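Local coordinates for Serine/threonine-protein kinase Tel1 (Chaetomium thermophilum, PDB 6SKY) that probably phosphorylates serine and threonine residues in [ST]-Q motifs, using ATP, to activate checkpoint signalling after DNA damage, at residues Arg1639-Gly1645 / Arg2115-Met2119; Ser1987-Ala1991 / Gln2179-Asn2183; Met2119-Tyr2124 / Ile2171-Ala2177. All coordinates share one frame; numbering follows the deposited sequence.

Contact 1. Residues Arg1639-Gly1645 / Arg2115-Met2119; sequences RSFAASG and RSKWM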
# COMPACT_ATOMS: atom_id res chain seq x y z
N ARG A 1639 14.82 -37.11 3.08
CA ARG A 1639 15.86 -36.40 3.80
C ARG A 1639 16.67 -35.51 2.87
O ARG A 1639 17.05 -34.40 3.23
CB ARG A 1639 16.76 -37.40 4.51
CG ARG A 1639 17.67 -36.79 5.52
CD ARG A 1639 18.43 -37.86 6.24
NE ARG A 1639 17.55 -38.91 6.74
CZ ARG A 1639 16.98 -38.88 7.94
NH1 ARG A 1639 17.21 -37.87 8.76
NH2 ARG A 1639 16.19 -39.87 8.32
N SER A 1640 16.92 -35.97 1.64
CA SER A 1640 17.63 -35.14 0.68
C SER A 1640 16.84 -33.88 0.31
O SER A 1640 17.41 -32.80 0.19
CB SER A 1640 17.94 -35.95 -0.57
OG SER A 1640 18.28 -35.11 -1.65
N PHE A 1641 15.53 -34.01 0.13
CA PHE A 1641 14.72 -32.85 -0.22
C PHE A 1641 14.55 -31.91 0.97
O PHE A 1641 14.55 -30.69 0.81
CB PHE A 1641 13.37 -33.29 -0.76
CG PHE A 1641 12.51 -32.16 -1.25
CD1 PHE A 1641 11.55 -31.61 -0.44
CD2 PHE A 1641 12.66 -31.68 -2.52
CE1 PHE A 1641 10.77 -30.59 -0.90
CE2 PHE A 1641 11.88 -30.66 -2.97
CZ PHE A 1641 10.93 -30.12 -2.17
N ALA A 1642 14.40 -32.46 2.17
CA ALA A 1642 14.31 -31.62 3.34
C ALA A 1642 15.62 -30.92 3.65
O ALA A 1642 15.62 -29.89 4.32
CB ALA A 1642 13.89 -32.44 4.55
N ALA A 1643 16.75 -31.45 3.18
CA ALA A 1643 18.02 -30.79 3.41
C ALA A 1643 18.44 -29.86 2.28
O ALA A 1643 19.27 -28.98 2.51
CB ALA A 1643 19.11 -31.83 3.62
N SER A 1644 17.90 -30.02 1.08
CA SER A 1644 18.35 -29.17 -0.01
C SER A 1644 17.20 -28.46 -0.72
O SER A 1644 17.40 -27.41 -1.31
CB SER A 1644 19.13 -29.98 -1.04
OG SER A 1644 18.30 -30.92 -1.69
N GLY A 1645 16.01 -29.04 -0.67
CA GLY A 1645 14.90 -28.45 -1.38
C GLY A 1645 15.02 -28.51 -2.87
O GLY A 1645 14.37 -27.74 -3.56
N ARG A 2115 18.31 -26.67 8.09
CA ARG A 2115 17.36 -26.66 6.99
C ARG A 2115 16.74 -25.28 6.82
O ARG A 2115 16.41 -24.89 5.70
CB ARG A 2115 16.31 -27.73 7.22
CG ARG A 2115 16.93 -29.08 7.27
CD ARG A 2115 15.98 -30.12 7.74
NE ARG A 2115 16.58 -31.43 7.63
CZ ARG A 2115 16.01 -32.54 8.05
NH1 ARG A 2115 16.62 -33.70 7.90
NH2 ARG A 2115 14.82 -32.49 8.63
N SER A 2116 16.59 -24.52 7.90
CA SER A 2116 16.13 -23.14 7.76
C SER A 2116 17.09 -22.34 6.90
O SER A 2116 16.68 -21.47 6.12
CB SER A 2116 15.99 -22.48 9.12
OG SER A 2116 17.27 -22.18 9.63
N LYS A 2117 18.39 -22.58 7.08
CA LYS A 2117 19.38 -21.93 6.23
C LYS A 2117 19.08 -22.17 4.76
O LYS A 2117 19.15 -21.25 3.95
CB LYS A 2117 20.80 -22.41 6.55
CG LYS A 2117 21.14 -22.47 8.02
CD LYS A 2117 21.24 -21.10 8.66
CE LYS A 2117 21.71 -21.23 10.10
NZ LYS A 2117 22.04 -19.91 10.70
N TRP A 2118 18.75 -23.41 4.39
CA TRP A 2118 18.37 -23.62 2.98
C TRP A 2118 17.04 -22.94 2.66
O TRP A 2118 16.86 -22.42 1.55
CB TRP A 2118 18.34 -25.11 2.58
CG TRP A 2118 17.00 -25.88 2.63
CD1 TRP A 2118 16.69 -26.87 3.50
CD2 TRP A 2118 15.87 -25.76 1.76
NE1 TRP A 2118 15.44 -27.34 3.26
CE2 TRP A 2118 14.91 -26.68 2.19
CE3 TRP A 2118 15.56 -24.94 0.68
CZ2 TRP A 2118 13.67 -26.81 1.59
CZ3 TRP A 2118 14.33 -25.08 0.08
CH2 TRP A 2118 13.40 -26.00 0.54
N MET A 2119 16.10 -22.92 3.61
CA MET A 2119 14.72 -22.56 3.32
C MET A 2119 14.54 -21.08 3.06
O MET A 2119 13.60 -20.69 2.37
CB MET A 2119 13.82 -22.95 4.48
CG MET A 2119 13.50 -24.39 4.56
SD MET A 2119 12.66 -24.81 6.07
CE MET A 2119 12.27 -26.50 5.71
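Trp2118 is packed against the C-terminal turn of helix 1627-1644, with its indole among Phe1641, Ala1642, Ala1643 and Ser1644 as a knob in a hole. This is the tight part of the contact. Gly1645 CA lies over one face of the six-membered ring in a CH-pi contact, 3.6 Å from the ring centroid. The positive phi of Gly1645 turns the chain out of the helix here and lays its backbone on the indole. Met2119 CG, from the same helix as Trp2118, lies near the rim of the opposite face. The indole N-H is also used: Trp2118 NE1 donates to Ala1642 O at 2.8 Å. The bond is bent, with an N-H...O angle of 130°, and the donor stands above the carbonyl plane. The same oxygen touches the aliphatic chain of Arg2115, with Arg2115 CG at 3.3 Å. In the fold, this joins helix 1627-1644 to helix 2102-2119, which lies in the FAT region of this alpha-solenoid protein, the short segments crossing at 64°. The packing is looser toward Arg1639. There, Ala1642 CB sits over the centre of the Arg2115 guanidinium, 4.1 Å from Arg2115 CZ. Arg1639 CG is 4.0 Å from Arg2115 NH1. The two guanidinium planes are turned 51° apart, and acids beyond the segments probably offset the like charges. Arg2115 NH1 forms a salt bridge with Asp1606, and Arg1639 NH1 forms one with Asp2095.

Contact 2. Residues Ser1987-Ala1991 / Gln2179-Asn2183; sequences SLGLA and QETLN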
# COMPACT_ATOMS: atom_id res chain seq x y z
N SER A 1987 -4.60 -21.14 0.49
CA SER A 1987 -3.34 -20.49 0.20
C SER A 1987 -3.06 -19.33 1.14
O SER A 1987 -1.96 -18.77 1.08
CB SER A 1987 -3.32 -19.98 -1.24
OG SER A 1987 -4.12 -18.82 -1.37
N LEU A 1988 -4.02 -18.96 1.98
CA LEU A 1988 -3.86 -17.91 2.96
C LEU A 1988 -3.49 -18.45 4.33
O LEU A 1988 -2.58 -17.94 4.98
CB LEU A 1988 -5.14 -17.09 3.07
CG LEU A 1988 -5.28 -15.94 2.09
CD1 LEU A 1988 -6.67 -15.38 2.14
CD2 LEU A 1988 -4.26 -14.90 2.46
N GLY A 1989 -4.18 -19.49 4.78
CA GLY A 1989 -4.07 -19.97 6.13
C GLY A 1989 -5.36 -19.89 6.90
O GLY A 1989 -5.43 -20.39 8.03
N LEU A 1990 -6.39 -19.28 6.32
CA LEU A 1990 -7.70 -19.21 6.94
C LEU A 1990 -8.38 -20.56 6.86
O LEU A 1990 -9.14 -20.82 5.93
CB LEU A 1990 -8.54 -18.13 6.27
CG LEU A 1990 -7.86 -16.77 6.28
CD1 LEU A 1990 -8.70 -15.76 5.56
CD2 LEU A 1990 -7.63 -16.34 7.70
N ALA A 1991 -8.12 -21.43 7.84
CA ALA A 1991 -8.60 -22.80 7.76
C ALA A 1991 -10.04 -22.94 8.21
O ALA A 1991 -10.77 -23.78 7.67
CB ALA A 1991 -7.70 -23.71 8.59
N GLN A 2179 0.09 -13.56 6.69
CA GLN A 2179 -0.93 -14.37 7.33
C GLN A 2179 -0.31 -15.55 8.08
O GLN A 2179 -0.85 -15.96 9.10
CB GLN A 2179 -1.93 -14.85 6.29
CG GLN A 2179 -3.16 -15.49 6.87
CD GLN A 2179 -3.89 -14.57 7.81
OE1 GLN A 2179 -4.33 -14.97 8.88
NE2 GLN A 2179 -4.05 -13.33 7.40
N GLU A 2180 0.82 -16.06 7.62
CA GLU A 2180 1.43 -17.18 8.31
C GLU A 2180 2.11 -16.76 9.60
O GLU A 2180 2.06 -17.49 10.59
CB GLU A 2180 2.42 -17.89 7.40
CG GLU A 2180 1.78 -18.59 6.24
CD GLU A 2180 0.72 -19.59 6.67
OE1 GLU A 2180 0.86 -20.17 7.77
OE2 GLU A 2180 -0.25 -19.79 5.92
N THR A 2181 2.73 -15.58 9.63
CA THR A 2181 3.26 -15.07 10.89
C THR A 2181 2.14 -14.75 11.86
O THR A 2181 2.28 -14.98 13.06
CB THR A 2181 4.12 -13.84 10.65
OG1 THR A 2181 3.30 -12.80 10.11
CG2 THR A 2181 5.23 -14.14 9.70
N LEU A 2182 1.02 -14.24 11.36
CA LEU A 2182 -0.13 -13.99 12.21
C LEU A 2182 -0.67 -15.29 12.81
O LEU A 2182 -0.91 -15.37 14.02
CB LEU A 2182 -1.21 -13.29 11.40
CG LEU A 2182 -2.18 -12.34 12.08
CD1 LEU A 2182 -1.43 -11.49 13.05
CD2 LEU A 2182 -2.79 -11.50 11.02
N ASN A 2183 -0.86 -16.31 11.98
CA ASN A 2183 -1.30 -17.62 12.45
C ASN A 2183 -0.36 -18.17 13.50
O ASN A 2183 -0.80 -18.66 14.55
CB ASN A 2183 -1.38 -18.59 11.28
CG ASN A 2183 -2.55 -18.33 10.39
OD1 ASN A 2183 -3.57 -17.83 10.82
ND2 ASN A 2183 -2.42 -18.69 9.13
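In Gln2179, chi1 of -169° swings CG away from the backbone N, and a bend at chi2 follows, which sets CG against Leu1988 O and turns the amide toward Leu1990. Gln2179 CG lies 3.1 Å from Leu1988 O. The amide oxygen Gln2179 OE1 meets the methyl Leu1990 CD2 at 3.8 Å, and the two side chains cross at about a right angle. Glu2180 is folded back by its chi1 and chi2, of -68° and -56°. This brings Glu2180 OE2 to 3.8 Å from Gly1989 CA. The contact joins the turn between helices 1974-1988 and 1991-1999 to the first turns of helix 2178-2189, within the FAT region. Gly1989 leaves the helix with positive phi, and Leu1990 follows as the centre of an inverse gamma turn and the N-cap of the next helix. Asn2183, one turn after Gln2179, brings ND2 to 3.6 Å from Gly1989 O, a contact too long to count as a hydrogen bond. The second subunit packs here too. Its Gly1960 touches Leu1990, its Ala1957 touches Gln2179, and its Ala1961 touches Asn2183. Asp1964 of that subunit accepts a hydrogen bond from Ala1991 N.

Contact 3. Residues Met2119-Tyr2124 / Ile2171-Ala2177; sequences MMSGRY and IFRFHRA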
# COMPACT_ATOMS: atom_id res chain seq x y z
N MET A 2119 16.10 -22.92 3.61
CA MET A 2119 14.72 -22.56 3.32
C MET A 2119 14.54 -21.08 3.06
O MET A 2119 13.60 -20.69 2.37
CB MET A 2119 13.82 -22.95 4.48
CG MET A 2119 13.50 -24.39 4.56
SD MET A 2119 12.66 -24.81 6.07
CE MET A 2119 12.27 -26.50 5.71
N MET A 2120 15.41 -20.24 3.62
CA MET A 2120 15.25 -18.79 3.46
C MET A 2120 15.12 -18.36 2.00
O MET A 2120 14.41 -17.40 1.71
CB MET A 2120 16.41 -18.05 4.10
CG MET A 2120 16.45 -18.15 5.59
SD MET A 2120 15.07 -17.33 6.38
CE MET A 2120 15.49 -17.62 8.09
N SER A 2121 15.79 -19.04 1.08
CA SER A 2121 15.79 -18.65 -0.32
C SER A 2121 14.96 -19.56 -1.22
O SER A 2121 14.79 -19.24 -2.40
CB SER A 2121 17.22 -18.61 -0.85
OG SER A 2121 18.13 -19.16 0.08
N GLY A 2122 14.45 -20.67 -0.71
CA GLY A 2122 13.79 -21.64 -1.55
C GLY A 2122 12.42 -21.20 -2.01
O GLY A 2122 11.90 -20.14 -1.67
N ARG A 2123 11.82 -22.07 -2.82
CA ARG A 2123 10.49 -21.81 -3.36
C ARG A 2123 9.47 -21.79 -2.23
O ARG A 2123 9.60 -22.51 -1.25
CB ARG A 2123 10.14 -22.88 -4.39
CG ARG A 2123 8.98 -22.54 -5.26
CD ARG A 2123 9.00 -23.41 -6.48
NE ARG A 2123 10.34 -23.52 -7.03
CZ ARG A 2123 10.61 -23.96 -8.25
NH1 ARG A 2123 11.87 -24.03 -8.66
NH2 ARG A 2123 9.63 -24.32 -9.06
N TYR A 2124 8.44 -20.96 -2.38
CA TYR A 2124 7.55 -20.75 -1.25
C TYR A 2124 6.58 -21.90 -1.03
O TYR A 2124 6.24 -22.19 0.12
CB TYR A 2124 6.77 -19.45 -1.41
CG TYR A 2124 5.73 -19.28 -0.33
CD1 TYR A 2124 6.11 -19.06 0.98
CD2 TYR A 2124 4.39 -19.37 -0.62
CE1 TYR A 2124 5.18 -18.92 1.97
CE2 TYR A 2124 3.45 -19.23 0.36
CZ TYR A 2124 3.85 -19.00 1.65
OH TYR A 2124 2.90 -18.86 2.63
N ILE A 2171 11.50 -17.79 9.43
CA ILE A 2171 11.48 -18.14 8.01
C ILE A 2171 10.32 -17.45 7.30
O ILE A 2171 10.49 -16.87 6.23
CB ILE A 2171 11.42 -19.66 7.82
CG1 ILE A 2171 12.64 -20.32 8.43
CG2 ILE A 2171 11.38 -19.99 6.36
CD1 ILE A 2171 12.51 -21.78 8.59
N PHE A 2172 9.13 -17.53 7.88
CA PHE A 2172 7.96 -16.90 7.26
C PHE A 2172 8.09 -15.40 7.19
O PHE A 2172 7.50 -14.76 6.32
CB PHE A 2172 6.69 -17.27 8.01
CG PHE A 2172 6.18 -18.63 7.71
CD1 PHE A 2172 6.08 -19.06 6.41
CD2 PHE A 2172 5.81 -19.48 8.72
CE1 PHE A 2172 5.62 -20.31 6.13
CE2 PHE A 2172 5.35 -20.73 8.44
CZ PHE A 2172 5.25 -21.15 7.15
N ARG A 2173 8.83 -14.80 8.12
CA ARG A 2173 9.03 -13.36 8.06
C ARG A 2173 9.88 -12.98 6.86
O ARG A 2173 9.57 -12.00 6.17
CB ARG A 2173 9.67 -12.85 9.34
CG ARG A 2173 9.77 -11.36 9.41
CD ARG A 2173 9.86 -10.86 10.83
NE ARG A 2173 8.74 -11.30 11.64
CZ ARG A 2173 8.86 -12.13 12.67
NH1 ARG A 2173 7.79 -12.49 13.37
NH2 ARG A 2173 10.05 -12.60 13.00
N PHE A 2174 10.94 -13.74 6.56
CA PHE A 2174 11.74 -13.36 5.40
C PHE A 2174 10.95 -13.45 4.10
O PHE A 2174 11.20 -12.67 3.17
CB PHE A 2174 13.01 -14.19 5.28
CG PHE A 2174 13.84 -13.83 4.09
CD1 PHE A 2174 14.69 -12.74 4.12
CD2 PHE A 2174 13.76 -14.55 2.91
CE1 PHE A 2174 15.44 -12.39 3.02
CE2 PHE A 2174 14.51 -14.21 1.81
CZ PHE A 2174 15.35 -13.12 1.86
N HIS A 2175 10.02 -14.38 3.99
CA HIS A 2175 9.23 -14.51 2.78
C HIS A 2175 8.12 -13.47 2.67
O HIS A 2175 7.37 -13.51 1.70
CB HIS A 2175 8.60 -15.90 2.70
CG HIS A 2175 9.51 -16.95 2.16
ND1 HIS A 2175 10.63 -17.38 2.84
CD2 HIS A 2175 9.46 -17.68 1.03
CE1 HIS A 2175 11.23 -18.31 2.14
NE2 HIS A 2175 10.54 -18.52 1.03
N ARG A 2176 8.00 -12.57 3.64
CA ARG A 2176 6.93 -11.58 3.68
C ARG A 2176 5.56 -12.24 3.60
O ARG A 2176 4.67 -11.78 2.87
CB ARG A 2176 7.09 -10.54 2.56
CG ARG A 2176 8.44 -9.87 2.52
CD ARG A 2176 8.67 -9.04 3.76
NE ARG A 2176 9.89 -8.25 3.67
CZ ARG A 2176 9.99 -7.09 3.03
NH1 ARG A 2176 11.14 -6.44 3.02
NH2 ARG A 2176 8.94 -6.59 2.41
N ALA A 2177 5.37 -13.32 4.35
CA ALA A 2177 4.10 -14.02 4.42
C ALA A 2177 3.39 -13.55 5.68
O ALA A 2177 3.67 -14.04 6.77
CB ALA A 2177 4.31 -15.53 4.41
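The imidazole of His2175 meets backbone oxygens at its edge. Met2119 O lies in the ring plane, 3.4 Å from His2175 CE1. Gly2122 O is also near the plane and takes a weak hydrogen bond from His2175 NE2, long at 3.4 Å but fairly straight at 159°. On the other nitrogen, His2175 ND1 bonds weakly to Ile2171 O, in the last turn of the helix that His2175 follows. A neutral ring could donate only one of these two bonds. His2175 CD2 comes to the edge of the Tyr2124 ring, 3.6 Å from Tyr2124 CD1, with the two ring planes inclined at 41°. Tyr2124 CE1 in turn lies at the edge of the Phe2172 ring. The two segments are a loop and a helix end of the all-helical FAT region: 2119-2124 connects helices 2102-2119 and 2124-2143, while helix 2154-2174 closes in a Schellman motif at Arg2176. The two methionines supply the apolar part. Met2120, bent at chi2 (-66°), places CE 3.9 Å from Ile2171 CG1 and forms an oblique Met-aromatic contact with Phe2174, its SD 5.2 Å from the ring centroid. Met2119 SD rests 3.9 Å from Ile2171 CD1. Arg2637 and Arg2640 of the kinase-region helix 2637-2641 touch Phe2174.

Contact 1 is the buried one, contact 3 is partly buried, and contact 2 lies at the surface. Contacts 1 and 3 are 13 Å apart between centres and share Met2119 at the end of helix 2102-2119; Ser2116 CB packs on Ile2171 CD1 at 3.6 Å. Contacts 2 and 3 use consecutive helices, 2154-2174 and 2178-2189, and meet where Glu2180 touches Tyr2124 and Phe2172. Contacts 1 and 2 do not touch. Contact 1 combines an indole bond with arginines paired to acids. Contact 3 mixes aromatic, sulfur and weak imidazole contacts near the kinase region. Contact 2 is mostly polar side chains against a turn, beside the second subunit.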